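Long-range contact in chromosome partition protein Smc (Pyrococcus yayanosii, PDB 5XEI), which probably acts in chromosome condensation and partitioning, as an ATP-hydrolysing, DNA-binding homodimer with head domains carried on long coiled coils: residues 220-231 / 301-312. Sequence-based numbering, arbitrary orientation.
Sequences LKERLERARVAL and LRKEIEDMEAEI
Met308 reaches across from helix 298-315 and lies against two successive turns of helix 170-246. Its CB comes near Leu224 CD1. Its CG lies 3.4 Å from the CD2 methyl of Leu220, and the two side chains run antiparallel past one another. Met308 SD then lies 3.6 Å from Arg223 CB. The chain bends at chi2 and chi3, which turns the terminal methyl back over the backbone of Leu224, and Met308 CE also meets Ala227 CB at 3.9 Å. Leu220, Arg223, Leu224 and Ala227 thus form a hole for Met308 as a knob.

Leu224 returns the packing. With CG anti to the backbone N (chi1 176°), it enters a hole made by Ile305, Met308, Glu309 and Ile312. Its CD1 touches Ile305 CG2 and the Glu309 CG methylene, while Leu224 CD2 reaches Ile312 CD1 at 3.9 Å. Such reciprocal knobs-into-holes packing fits the antiparallel coiled coil predicted here, with local axes 9.7 Å apart and 157° between their directions. This chain holds the ATPase head with the adjoining coiled coil and joint. The contact lies far from the predicted ATP site, probably in the joint.

Ile305 is a third knob, among Leu224, Ala227, Arg228 and Leu231. Its CD1 lies 3.5 Å from Ala227 O. Beyond it, Leu301 CD1 packs on the backbone of Leu231, and Leu231 CD1 lies on the aliphatic part of Arg302, whose charged end pairs with Glu299.

The Arg228 side chain is extended from CG to NE, and its guanidinium comes back toward helix 298-315. Leu224 CD2 lies over the outer part of one guanidinium face. Arg228 NH1 gives a bent hydrogen bond, part of a salt bridge, to the syn lone pair of Glu225 OE2 in its own helix at 3.0 Å. Arg228 NH2 makes a long salt bridge to Glu309 OE1 at 3.8 Å, the two planes nearly perpendicular.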
ATOM      1  N   LEU A 220      29.985   9.712 -56.795  1.00 53.99           N
ATOM      2  CA  LEU A 220      31.121   9.239 -57.573  1.00 56.96           C
ATOM      3  C   LEU A 220      30.679   8.241 -58.633  1.00 54.89           C
ATOM      4  O   LEU A 220      31.144   8.287 -59.773  1.00 55.67           O
ATOM      5  CB  LEU A 220      32.152   8.597 -56.643  1.00 56.62           C
ATOM      6  CG  LEU A 220      33.266   9.478 -56.082  1.00 59.56           C
ATOM      7  CD1 LEU A 220      34.128   8.732 -55.070  1.00 60.33           C
ATOM      8  CD2 LEU A 220      34.109  10.006 -57.221  1.00 74.04           C
ATOM      9  N   LYS A 221      29.796   7.321 -58.260  1.00 58.16           N
ATOM     10  CA  LYS A 221      29.246   6.360 -59.209  1.00 49.94           C
ATOM     11  C   LYS A 221      28.646   7.068 -60.414  1.00 51.21           C
ATOM     12  O   LYS A 221      28.871   6.665 -61.562  1.00 55.79           O
ATOM     13  CB  LYS A 221      28.198   5.507 -58.488  1.00 48.23           C
ATOM     14  CG  LYS A 221      28.145   4.071 -58.855  1.00 49.63           C
ATOM     15  CD  LYS A 221      29.361   3.285 -58.374  1.00 51.74           C
ATOM     16  CE  LYS A 221      29.318   1.872 -58.959  1.00 52.70           C
ATOM     17  NZ  LYS A 221      30.685   1.316 -59.234  1.00 61.81           N
ATOM     18  N   GLU A 222      27.934   8.168 -60.180  1.00 53.20           N
ATOM     19  CA  GLU A 222      27.212   8.819 -61.262  1.00 57.98           C
ATOM     20  C   GLU A 222      28.141   9.630 -62.149  1.00 62.74           C
ATOM     21  O   GLU A 222      28.041   9.580 -63.380  1.00 66.73           O
ATOM     22  CB  GLU A 222      26.127   9.713 -60.699  1.00 61.83           C
ATOM     23  CG  GLU A 222      25.059   8.934 -60.060  1.00 70.13           C
ATOM     24  CD  GLU A 222      23.707   9.439 -60.477  1.00 78.25           C
ATOM     25  OE1 GLU A 222      23.566  10.675 -60.671  1.00 83.85           O
ATOM     26  OE2 GLU A 222      22.807   8.587 -60.675  1.00 78.83           O
ATOM     27  N   ARG A 223      29.033  10.413 -61.547  1.00 51.85           N
ATOM     28  CA  ARG A 223      30.002  11.112 -62.378  1.00 59.98           C
ATOM     29  C   ARG A 223      30.831  10.111 -63.175  1.00 63.90           C
ATOM     30  O   ARG A 223      31.006  10.269 -64.391  1.00 60.30           O
ATOM     31  CB  ARG A 223      30.868  12.047 -61.524  1.00 65.35           C
ATOM     32  CG  ARG A 223      30.175  13.383 -61.175  1.00 69.02           C
ATOM     33  CD  ARG A 223      30.122  14.443 -62.336  1.00 82.33           C
ATOM     34  NE  ARG A 223      29.559  13.970 -63.609  1.00 86.16           N
ATOM     35  CZ  ARG A 223      29.582  14.639 -64.772  1.00 89.52           C
ATOM     36  NH1 ARG A 223      30.098  15.872 -64.845  1.00101.08           N
ATOM     37  NH2 ARG A 223      29.042  14.087 -65.872  1.00 81.76           N
ATOM     38  N   LEU A 224      31.254   9.017 -62.536  1.00 56.68           N
ATOM     39  CA  LEU A 224      32.010   7.999 -63.253  1.00 54.69           C
ATOM     40  C   LEU A 224      31.257   7.481 -64.477  1.00 57.94           C
ATOM     41  O   LEU A 224      31.881   7.146 -65.488  1.00 51.23           O
ATOM     42  CB  LEU A 224      32.365   6.842 -62.314  1.00 51.93           C
ATOM     43  CG  LEU A 224      33.086   5.662 -62.966  1.00 51.10           C
ATOM     44  CD1 LEU A 224      34.407   6.108 -63.564  1.00 53.31           C
ATOM     45  CD2 LEU A 224      33.290   4.538 -61.962  1.00 53.59           C
ATOM     46  N   GLU A 225      29.926   7.425 -64.434  1.00 56.38           N
ATOM     47  CA  GLU A 225      29.268   6.820 -65.582  1.00 53.01           C
ATOM     48  C   GLU A 225      29.045   7.803 -66.719  1.00 60.49           C
ATOM     49  O   GLU A 225      29.166   7.423 -67.889  1.00 58.87           O
ATOM     50  CB  GLU A 225      27.940   6.171 -65.186  1.00 45.26           C
ATOM     51  CG  GLU A 225      27.501   5.028 -66.148  1.00 52.37           C
ATOM     52  CD  GLU A 225      28.453   3.791 -66.173  1.00 57.37           C
ATOM     53  OE1 GLU A 225      28.107   2.766 -66.815  1.00 61.07           O
ATOM     54  OE2 GLU A 225      29.550   3.823 -65.566  1.00 63.40           O
ATOM     55  N   ARG A 226      28.733   9.060 -66.420  1.00 60.66           N
ATOM     56  CA  ARG A 226      28.640  10.047 -67.487  1.00 63.60           C
ATOM     57  C   ARG A 226      29.996  10.214 -68.183  1.00 66.76           C
ATOM     58  O   ARG A 226      30.086  10.212 -69.417  1.00 63.48           O
ATOM     59  CB  ARG A 226      28.122  11.366 -66.916  1.00 62.89           C
ATOM     60  CG  ARG A 226      26.955  11.280 -65.888  1.00 75.61           C
ATOM     61  CD  ARG A 226      26.282  12.693 -65.729  1.00 75.03           C
ATOM     62  NE  ARG A 226      25.367  12.884 -64.574  1.00 78.43           N
ATOM     63  CZ  ARG A 226      25.741  12.997 -63.291  1.00 80.74           C
ATOM     64  NH1 ARG A 226      27.021  12.899 -62.985  1.00 85.29           N
ATOM     65  NH2 ARG A 226      24.850  13.188 -62.303  1.00 80.42           N
ATOM     66  N   ALA A 227      31.074  10.285 -67.397  1.00 63.42           N
ATOM     67  CA  ALA A 227      32.420  10.268 -67.961  1.00 56.24           C
ATOM     68  C   ALA A 227      32.653   9.051 -68.850  1.00 59.49           C
ATOM     69  O   ALA A 227      33.362   9.137 -69.859  1.00 65.70           O
ATOM     70  CB  ALA A 227      33.454  10.309 -66.839  1.00 49.71           C
ATOM     71  N   ARG A 228      32.082   7.904 -68.496  1.00 57.96           N
ATOM     72  CA  ARG A 228      32.247   6.743 -69.363  1.00 59.73           C
ATOM     73  C   ARG A 228      31.504   6.935 -70.678  1.00 65.13           C
ATOM     74  O   ARG A 228      31.990   6.530 -71.741  1.00 62.95           O
ATOM     75  CB  ARG A 228      31.774   5.477 -68.660  1.00 50.91           C
ATOM     76  CG  ARG A 228      32.772   4.963 -67.677  1.00 50.47           C
ATOM     77  CD  ARG A 228      32.255   3.746 -66.957  1.00 54.36           C
ATOM     78  NE  ARG A 228      33.240   3.285 -65.994  1.00 58.63           N
ATOM     79  CZ  ARG A 228      32.983   2.424 -65.023  1.00 58.58           C
ATOM     80  NH1 ARG A 228      31.754   1.933 -64.878  1.00 57.33           N
ATOM     81  NH2 ARG A 228      33.960   2.072 -64.194  1.00 61.69           N
ATOM     82  N   VAL A 229      30.329   7.561 -70.630  1.00 64.78           N
ATOM     83  CA  VAL A 229      29.611   7.819 -71.869  1.00 72.13           C
ATOM     84  C   VAL A 229      30.339   8.885 -72.687  1.00 76.45           C
ATOM     85  O   VAL A 229      30.417   8.791 -73.921  1.00 72.31           O
ATOM     86  CB  VAL A 229      28.147   8.205 -71.570  1.00 69.83           C
ATOM     87  CG1 VAL A 229      27.403   8.442 -72.848  1.00 76.36           C
ATOM     88  CG2 VAL A 229      27.451   7.104 -70.783  1.00 66.68           C
ATOM     89  N   ALA A 230      30.912   9.887 -72.008  1.00 75.34           N
ATOM     90  CA  ALA A 230      31.662  10.947 -72.678  1.00 68.41           C
ATOM     91  C   ALA A 230      32.863  10.388 -73.425  1.00 73.74           C
ATOM     92  O   ALA A 230      32.983  10.560 -74.642  1.00 79.77           O
ATOM     93  CB  ALA A 230      32.116  11.997 -71.666  1.00 60.49           C
ATOM     94  N   LEU A 231      33.775   9.719 -72.705  1.00 74.67           N
ATOM     95  CA  LEU A 231      34.937   9.114 -73.353  1.00 75.38           C
ATOM     96  C   LEU A 231      34.520   8.286 -74.555  1.00 82.45           C
ATOM     97  O   LEU A 231      35.282   8.145 -75.517  1.00 90.18           O
ATOM     98  CB  LEU A 231      35.713   8.239 -72.365  1.00 72.26           C
ATOM     99  CG  LEU A 231      36.567   7.100 -72.946  1.00 72.97           C
ATOM    100  CD1 LEU A 231      37.776   7.650 -73.669  1.00 85.25           C
ATOM    101  CD2 LEU A 231      37.013   6.118 -71.900  1.00 68.88           C
ATOM    102  N   LEU A 301      40.073  12.255 -70.188  1.00 84.00           N
ATOM    103  CA  LEU A 301      38.924  11.511 -69.696  1.00 77.94           C
ATOM    104  C   LEU A 301      39.338  10.158 -69.130  1.00 76.21           C
ATOM    105  O   LEU A 301      38.748   9.688 -68.156  1.00 78.87           O
ATOM    106  CB  LEU A 301      37.906  11.346 -70.817  1.00 77.12           C
ATOM    107  CG  LEU A 301      37.118  12.623 -71.061  1.00 73.97           C
ATOM    108  CD1 LEU A 301      36.076  12.391 -72.114  1.00 68.08           C
ATOM    109  CD2 LEU A 301      36.477  13.071 -69.751  1.00 75.45           C
ATOM    110  N   ARG A 302      40.345   9.513 -69.719  1.00 75.58           N
ATOM    111  CA  ARG A 302      40.764   8.221 -69.190  1.00 73.19           C
ATOM    112  C   ARG A 302      41.552   8.382 -67.896  1.00 78.45           C
ATOM    113  O   ARG A 302      41.434   7.552 -66.989  1.00 83.24           O
ATOM    114  CB  ARG A 302      41.576   7.452 -70.229  1.00 74.99           C
ATOM    115  CG  ARG A 302      40.965   7.505 -71.609  1.00 79.16           C
ATOM    116  CD  ARG A 302      41.338   6.305 -72.465  1.00 95.14           C
ATOM    117  NE  ARG A 302      42.776   6.214 -72.711  1.00107.75           N
ATOM    118  CZ  ARG A 302      43.347   5.271 -73.455  1.00108.38           C
ATOM    119  NH1 ARG A 302      42.596   4.348 -74.044  1.00106.78           N
ATOM    120  NH2 ARG A 302      44.667   5.258 -73.621  1.00107.56           N
ATOM    121  N   LYS A 303      42.357   9.445 -67.782  1.00 79.69           N
ATOM    122  CA  LYS A 303      43.042   9.694 -66.516  1.00 73.95           C
ATOM    123  C   LYS A 303      42.041  10.031 -65.424  1.00 77.79           C
ATOM    124  O   LYS A 303      42.188   9.582 -64.279  1.00 79.16           O
ATOM    125  CB  LYS A 303      44.063  10.816 -66.666  1.00 72.59           C
ATOM    126  N   GLU A 304      41.003  10.796 -65.776  1.00 76.06           N
ATOM    127  CA  GLU A 304      39.984  11.202 -64.811  1.00 75.92           C
ATOM    128  C   GLU A 304      39.065  10.043 -64.436  1.00 75.66           C
ATOM    129  O   GLU A 304      38.565   9.968 -63.304  1.00 70.11           O
ATOM    130  CB  GLU A 304      39.180  12.352 -65.394  1.00 73.14           C
ATOM    131  CG  GLU A 304      37.994  12.742 -64.576  1.00 76.30           C
ATOM    132  CD  GLU A 304      37.173  13.786 -65.283  1.00 88.48           C
ATOM    133  OE1 GLU A 304      37.514  14.106 -66.454  1.00 87.06           O
ATOM    134  OE2 GLU A 304      36.194  14.276 -64.673  1.00 87.66           O
ATOM    135  N   ILE A 305      38.811   9.139 -65.377  1.00 73.46           N
ATOM    136  CA  ILE A 305      38.079   7.927 -65.044  1.00 67.91           C
ATOM    137  C   ILE A 305      38.922   7.052 -64.124  1.00 69.41           C
ATOM    138  O   ILE A 305      38.447   6.581 -63.083  1.00 68.19           O
ATOM    139  CB  ILE A 305      37.649   7.201 -66.333  1.00 59.76           C
ATOM    140  CG1 ILE A 305      36.414   7.903 -66.923  1.00 63.31           C
ATOM    141  CG2 ILE A 305      37.377   5.727 -66.084  1.00 53.51           C
ATOM    142  CD1 ILE A 305      36.001   7.449 -68.323  1.00 58.37           C
ATOM    143  N   GLU A 306      40.200   6.873 -64.462  1.00 68.59           N
ATOM    144  CA  GLU A 306      41.093   6.103 -63.604  1.00 72.53           C
ATOM    145  C   GLU A 306      41.078   6.647 -62.179  1.00 73.42           C
ATOM    146  O   GLU A 306      41.097   5.880 -61.207  1.00 66.55           O
ATOM    147  CB  GLU A 306      42.511   6.118 -64.181  1.00 73.66           C
ATOM    148  CG  GLU A 306      43.498   5.214 -63.448  1.00 78.19           C
ATOM    149  CD  GLU A 306      44.960   5.561 -63.734  1.00 82.03           C
ATOM    150  OE1 GLU A 306      45.561   4.967 -64.658  1.00 88.95           O
ATOM    151  OE2 GLU A 306      45.518   6.427 -63.027  1.00 80.58           O
ATOM    152  N   ASP A 307      41.016   7.973 -62.038  1.00 74.64           N
ATOM    153  CA  ASP A 307      40.966   8.586 -60.715  1.00 71.30           C
ATOM    154  C   ASP A 307      39.646   8.270 -60.021  1.00 72.34           C
ATOM    155  O   ASP A 307      39.623   7.725 -58.910  1.00 70.43           O
ATOM    156  CB  ASP A 307      41.174  10.098 -60.829  1.00 66.66           C
ATOM    157  N   MET A 308      38.530   8.613 -60.669  1.00 71.64           N
ATOM    158  CA  MET A 308      37.219   8.372 -60.080  1.00 62.64           C
ATOM    159  C   MET A 308      37.067   6.917 -59.666  1.00 59.56           C
ATOM    160  O   MET A 308      36.542   6.620 -58.590  1.00 59.77           O
ATOM    161  CB  MET A 308      36.140   8.770 -61.076  1.00 60.69           C
ATOM    162  CG  MET A 308      34.861   9.248 -60.448  1.00 64.23           C
ATOM    163  SD  MET A 308      34.129  10.597 -61.410  1.00 72.35           S
ATOM    164  CE  MET A 308      34.538  10.067 -63.076  1.00 63.49           C
ATOM    165  N   GLU A 309      37.567   5.996 -60.490  1.00 65.26           N
ATOM    166  CA  GLU A 309      37.583   4.591 -60.103  1.00 63.89           C
ATOM    167  C   GLU A 309      38.466   4.344 -58.889  1.00 68.43           C
ATOM    168  O   GLU A 309      38.266   3.362 -58.165  1.00 67.97           O
ATOM    169  CB  GLU A 309      38.073   3.731 -61.255  1.00 64.54           C
ATOM    170  CG  GLU A 309      37.204   3.755 -62.485  1.00 68.40           C
ATOM    171  CD  GLU A 309      37.674   2.735 -63.508  1.00 70.40           C
ATOM    172  OE1 GLU A 309      37.576   1.526 -63.219  1.00 79.33           O
ATOM    173  OE2 GLU A 309      38.163   3.128 -64.584  1.00 70.57           O
ATOM    174  N   ALA A 310      39.459   5.200 -58.659  1.00 70.85           N
ATOM    175  CA  ALA A 310      40.324   4.985 -57.509  1.00 64.78           C
ATOM    176  C   ALA A 310      39.656   5.446 -56.216  1.00 68.25           C
ATOM    177  O   ALA A 310      39.676   4.719 -55.218  1.00 69.95           O
ATOM    178  CB  ALA A 310      41.663   5.689 -57.718  1.00 61.80           C
ATOM    179  N   GLU A 311      39.051   6.635 -56.202  1.00 61.30           N
ATOM    180  CA  GLU A 311      38.455   7.079 -54.952  1.00 63.12           C
ATOM    181  C   GLU A 311      37.160   6.357 -54.639  1.00 67.72           C
ATOM    182  O   GLU A 311      36.719   6.371 -53.483  1.00 68.16           O
ATOM    183  CB  GLU A 311      38.232   8.583 -54.955  1.00 67.30           C
ATOM    184  CG  GLU A 311      37.741   9.136 -56.256  1.00 73.92           C
ATOM    185  CD  GLU A 311      38.137  10.588 -56.409  1.00 79.56           C
ATOM    186  OE1 GLU A 311      37.835  11.382 -55.482  1.00 81.26           O
ATOM    187  OE2 GLU A 311      38.769  10.921 -57.441  1.00 76.70           O
ATOM    188  N   ILE A 312      36.549   5.706 -55.624  1.00 63.04           N
ATOM    189  CA  ILE A 312      35.538   4.726 -55.265  1.00 58.49           C
ATOM    190  C   ILE A 312      36.188   3.579 -54.510  1.00 60.95           C
ATOM    191  O   ILE A 312      35.652   3.107 -53.504  1.00 66.64           O
ATOM    192  CB  ILE A 312      34.762   4.248 -56.505  1.00 55.00           C
ATOM    193  CG1 ILE A 312      33.892   5.384 -57.035  1.00 61.22           C
ATOM    194  CG2 ILE A 312      33.887   3.056 -56.171  1.00 48.36           C
ATOM    195  CD1 ILE A 312      32.891   4.944 -58.083  1.00 56.42           C
TER